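Side-chain contacts in formate dehydrogenase (Staphylococcus aureus, PDB 6TTB), which probably catalyses the oxidation of formate to carbon dioxide with NAD as cofactor: residues G165-Q168 / G172-N175; V203-A208 / H225-F230. One frame throughout, in Å; residues are numbered along the deposited sequence.

Interaction 1: residues G165-Q168 / G172-N175; sequences GHRQ and GEWN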
# COMPACT_ATOMS: atom_id res chain seq x y z
N GLY A 165 3.23 -8.99 -6.26
CA GLY A 165 2.33 -9.97 -5.68
C GLY A 165 1.02 -10.01 -6.45
O GLY A 165 0.44 -11.09 -6.63
N HIS A 166 0.58 -8.83 -6.93
CA HIS A 166 -0.71 -8.75 -7.63
C HIS A 166 -0.57 -9.17 -9.11
O HIS A 166 -1.49 -9.74 -9.71
CB HIS A 166 -1.34 -7.35 -7.47
CG HIS A 166 -2.68 -7.20 -8.11
ND1 HIS A 166 -3.82 -7.74 -7.57
CD2 HIS A 166 -3.10 -6.47 -9.17
CE1 HIS A 166 -4.85 -7.49 -8.34
NE2 HIS A 166 -4.43 -6.75 -9.35
N ARG A 167 0.59 -8.86 -9.70
CA ARG A 167 0.83 -9.21 -11.08
C ARG A 167 0.73 -10.73 -11.20
O ARG A 167 -0.13 -11.27 -11.89
CB ARG A 167 2.26 -8.80 -11.39
CG ARG A 167 2.56 -8.53 -12.84
CD ARG A 167 4.06 -8.78 -13.01
NE ARG A 167 4.05 -10.05 -13.68
CZ ARG A 167 4.55 -11.16 -13.20
NH1 ARG A 167 5.22 -11.13 -12.04
NH2 ARG A 167 4.41 -12.28 -13.88
N GLN A 168 1.58 -11.41 -10.43
CA GLN A 168 1.56 -12.85 -10.34
C GLN A 168 0.14 -13.33 -10.10
O GLN A 168 -0.29 -14.26 -10.77
CB GLN A 168 2.50 -13.34 -9.23
CG GLN A 168 3.99 -13.47 -9.58
CD GLN A 168 4.66 -14.21 -8.45
OE1 GLN A 168 4.03 -15.01 -7.77
NE2 GLN A 168 5.92 -13.91 -8.16
N GLY A 172 -1.63 -15.44 -13.62
CA GLY A 172 -1.72 -16.90 -13.63
C GLY A 172 -0.62 -17.55 -12.80
O GLY A 172 -0.56 -18.78 -12.69
N GLU A 173 0.20 -16.73 -12.16
CA GLU A 173 1.48 -17.15 -11.64
C GLU A 173 1.46 -17.51 -10.15
O GLU A 173 0.45 -17.32 -9.45
CB GLU A 173 2.45 -16.03 -11.87
CG GLU A 173 2.88 -16.00 -13.29
CD GLU A 173 3.94 -14.95 -13.54
OE1 GLU A 173 4.22 -14.71 -14.70
OE2 GLU A 173 4.47 -14.35 -12.53
N TRP A 174 2.59 -18.09 -9.70
CA TRP A 174 2.81 -18.40 -8.31
C TRP A 174 4.28 -18.72 -8.05
O TRP A 174 4.69 -19.86 -8.10
CB TRP A 174 1.85 -19.49 -7.80
CG TRP A 174 1.88 -19.68 -6.30
CD1 TRP A 174 2.84 -20.35 -5.59
CD2 TRP A 174 0.92 -19.21 -5.33
NE1 TRP A 174 2.54 -20.32 -4.25
CE2 TRP A 174 1.34 -19.68 -4.07
CE3 TRP A 174 -0.30 -18.53 -5.40
CZ2 TRP A 174 0.64 -19.42 -2.90
CZ3 TRP A 174 -1.01 -18.30 -4.24
CH2 TRP A 174 -0.52 -18.70 -3.01
N ASN A 175 5.07 -17.69 -7.71
CA ASN A 175 6.52 -17.76 -7.75
C ASN A 175 7.05 -16.91 -6.63
O ASN A 175 7.20 -15.72 -6.78
CB ASN A 175 7.12 -17.27 -9.06
CG ASN A 175 8.63 -17.26 -9.00
OD1 ASN A 175 9.22 -17.86 -8.10
ND2 ASN A 175 9.27 -16.54 -9.91
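The carboxamide of Gln168 lies alongside the backbone of Asn175 and holds it through both of its polar atoms. Gln168 NE2 gives a hydrogen bond to Asn175 O at 2.6 Å. Gln168 OE1 takes Asn175 N at 2.9 Å, with the donor above the carbonyl plane and not on a lone pair. Two bonds to one residue help to fix the rotation of the amide. The Gln168 chain reaches that far because CG stands anti to the carbonyl carbon (chi1 -83°) and the chain runs extended beyond it. The side chain of Glu173 crosses it at about a right angle, with CB of Glu173 3.8 Å from CB of Gln168. The Glu173 carboxylate lies at the edge of the Arg167 guanidinium in what is modelled as a salt bridge, but Arg167 NH2 clashes with Glu173 CD, so this pairing is doubtful in detail. The firmer partner of Arg167 is Glu164, in a salt bridge with NH1. The second subunit packs against the contact, with its Trp302 edge-to-face to Trp174 and its Arg314 bonded to Glu173 O. The helix ends in a Schellman motif: Gly172 has positive phi, and Glu173 N bonds back to Gln168 O at 2.9 Å. Asn175 is the N-cap of the next helix, its OD1 taking Ser177 N. The contact thus ties helix 162-171 to the start of helix 176-180.

Interaction 2: residues V203-A208 / H225-F230; sequences VAERLA and HKLSKF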
# COMPACT_ATOMS: atom_id res chain seq x y z
N VAL A 203 0.99 11.68 8.99
CA VAL A 203 1.57 10.48 8.46
C VAL A 203 2.33 9.83 9.57
O VAL A 203 2.37 8.61 9.66
CB VAL A 203 2.47 10.83 7.30
CG1 VAL A 203 3.50 9.78 7.08
CG2 VAL A 203 1.66 11.09 6.05
N ALA A 204 2.91 10.65 10.46
CA ALA A 204 3.68 10.07 11.55
C ALA A 204 2.75 9.28 12.45
O ALA A 204 3.05 8.15 12.81
CB ALA A 204 4.48 11.09 12.30
N GLU A 205 1.59 9.86 12.73
CA GLU A 205 0.66 9.28 13.67
C GLU A 205 0.29 7.90 13.17
O GLU A 205 0.31 6.92 13.92
CB GLU A 205 -0.60 10.13 13.78
CG GLU A 205 -0.63 10.97 15.04
CD GLU A 205 -1.35 12.29 14.83
OE1 GLU A 205 -2.48 12.25 14.24
OE2 GLU A 205 -0.78 13.37 15.21
N ARG A 206 -0.02 7.82 11.87
CA ARG A 206 -0.45 6.56 11.31
C ARG A 206 0.75 5.65 11.14
O ARG A 206 0.58 4.47 11.20
CB ARG A 206 -1.20 6.72 10.00
CG ARG A 206 -2.37 7.67 10.09
CD ARG A 206 -2.82 7.96 8.67
NE ARG A 206 -4.14 8.56 8.76
CZ ARG A 206 -4.48 9.46 9.69
NH1 ARG A 206 -3.54 9.92 10.49
NH2 ARG A 206 -5.73 9.89 9.80
N LEU A 207 1.96 6.18 10.98
CA LEU A 207 3.02 5.22 10.83
C LEU A 207 3.45 4.71 12.21
O LEU A 207 4.06 3.66 12.30
CB LEU A 207 4.22 5.79 10.05
CG LEU A 207 4.14 5.81 8.51
CD1 LEU A 207 5.48 6.34 7.91
CD2 LEU A 207 3.87 4.44 7.99
N ALA A 208 3.14 5.43 13.30
CA ALA A 208 3.84 5.11 14.55
C ALA A 208 3.57 3.67 14.95
O ALA A 208 4.48 2.93 15.33
CB ALA A 208 3.48 6.08 15.67
N HIS A 225 9.73 15.22 18.12
CA HIS A 225 8.29 15.10 18.33
C HIS A 225 8.07 13.81 19.11
O HIS A 225 8.95 12.96 19.11
CB HIS A 225 7.60 15.12 16.95
CG HIS A 225 6.10 14.96 16.93
ND1 HIS A 225 5.47 13.74 17.24
CD2 HIS A 225 5.13 15.80 16.52
CE1 HIS A 225 4.15 13.87 17.07
NE2 HIS A 225 3.91 15.13 16.64
N LYS A 226 6.96 13.71 19.84
CA LYS A 226 6.54 12.43 20.42
C LYS A 226 6.73 11.27 19.42
O LYS A 226 6.99 10.18 19.82
CB LYS A 226 5.11 12.47 20.98
N LEU A 227 6.71 11.51 18.11
CA LEU A 227 6.53 10.39 17.19
C LEU A 227 7.76 10.24 16.29
O LEU A 227 8.09 9.11 15.86
CB LEU A 227 5.25 10.63 16.38
CG LEU A 227 4.15 9.59 16.59
CD1 LEU A 227 4.06 9.15 18.05
CD2 LEU A 227 2.79 10.02 16.03
N SER A 228 8.47 11.37 16.09
CA SER A 228 9.58 11.49 15.13
C SER A 228 10.73 12.26 15.75
O SER A 228 10.52 13.32 16.38
CB SER A 228 9.13 12.22 13.86
OG SER A 228 10.11 12.13 12.82
N LYS A 229 11.95 11.82 15.41
CA LYS A 229 13.17 12.54 15.72
C LYS A 229 13.44 13.55 14.61
O LYS A 229 13.61 13.16 13.47
CB LYS A 229 14.30 11.51 15.79
CG LYS A 229 15.71 12.05 15.72
CD LYS A 229 16.67 11.25 16.57
CE LYS A 229 18.09 11.82 16.59
NZ LYS A 229 18.88 11.45 15.37
N PHE A 230 13.54 14.85 14.96
CA PHE A 230 14.13 15.83 14.03
C PHE A 230 15.47 15.35 13.49
O PHE A 230 16.27 14.78 14.19
CB PHE A 230 14.45 17.16 14.72
CG PHE A 230 15.03 18.14 13.75
CD1 PHE A 230 14.24 18.67 12.73
CD2 PHE A 230 16.41 18.38 13.72
CE1 PHE A 230 14.81 19.46 11.74
CE2 PHE A 230 16.98 19.19 12.74
CZ PHE A 230 16.17 19.73 11.75
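Leu227 has chi1 at -117° and chi2 at 39°. These torsions send CD2 over the backbone of the helix at Glu205 and CD1 toward Ala208. Leu227 CD2 lies 3.3 Å from Glu205 CA. The Glu205 side chain crosses Leu227 at about a right angle. It is bent at chi2, and its CG stands 3.7 Å from Leu227 CD2, so it is the aliphatic part of the glutamate that touches. The two alanines, four residues apart, meet other parts of the leucine. Ala204 CB faces Leu227 CB at 4.2 Å, and Ala208 CB meets Leu227 CG at 3.7 Å. Both alanines point their CB toward the loop. No hydrogen bond crosses between the segments, and the contact rests on apolar packing. The His225 ring lies beyond this patch. Its NE2 is 5.2 Å from Glu205 OE2, so the two groups are not in contact. Phe196 meets the His225 ring edge-to-face and also touches Ala204, which joins the histidine to the same side of the helix. Ser228 OG bonds to His216 ND1 and so ties the loop to strand 213-217. A GxGxxG-like pattern, Gly195, Gly197 and Gly200, runs into the start of helix 198-207, consistent with a Rossmann-type dinucleotide-binding turn. Val203 and Leu207 of this helix pack on helix 144-160, while Ala204 touches Leu214. Segment 225-230 ends in strand 229-230, an outermost strand of the parallel sheet, beside strand 213-217.

Interactions 1 and 2 lie in the same NAD-binding part of the chain, but their centres are about 34 Å apart and they do not touch. Interaction 1 is a surface contact, its centre about 31 Å from the centre of the chain. Interaction 2 is partly buried and closer in, at about 21 Å. They hold different elements: the first joins two successive helices through a short loop, the second joins a helix to the loop that enters an edge strand. The chemistry follows. Interaction 1 is polar, with amide, backbone and ion-pair contacts, whereas interaction 2 is apolar across its segments. Both reach the second subunit, interaction 1 more broadly than interaction 2.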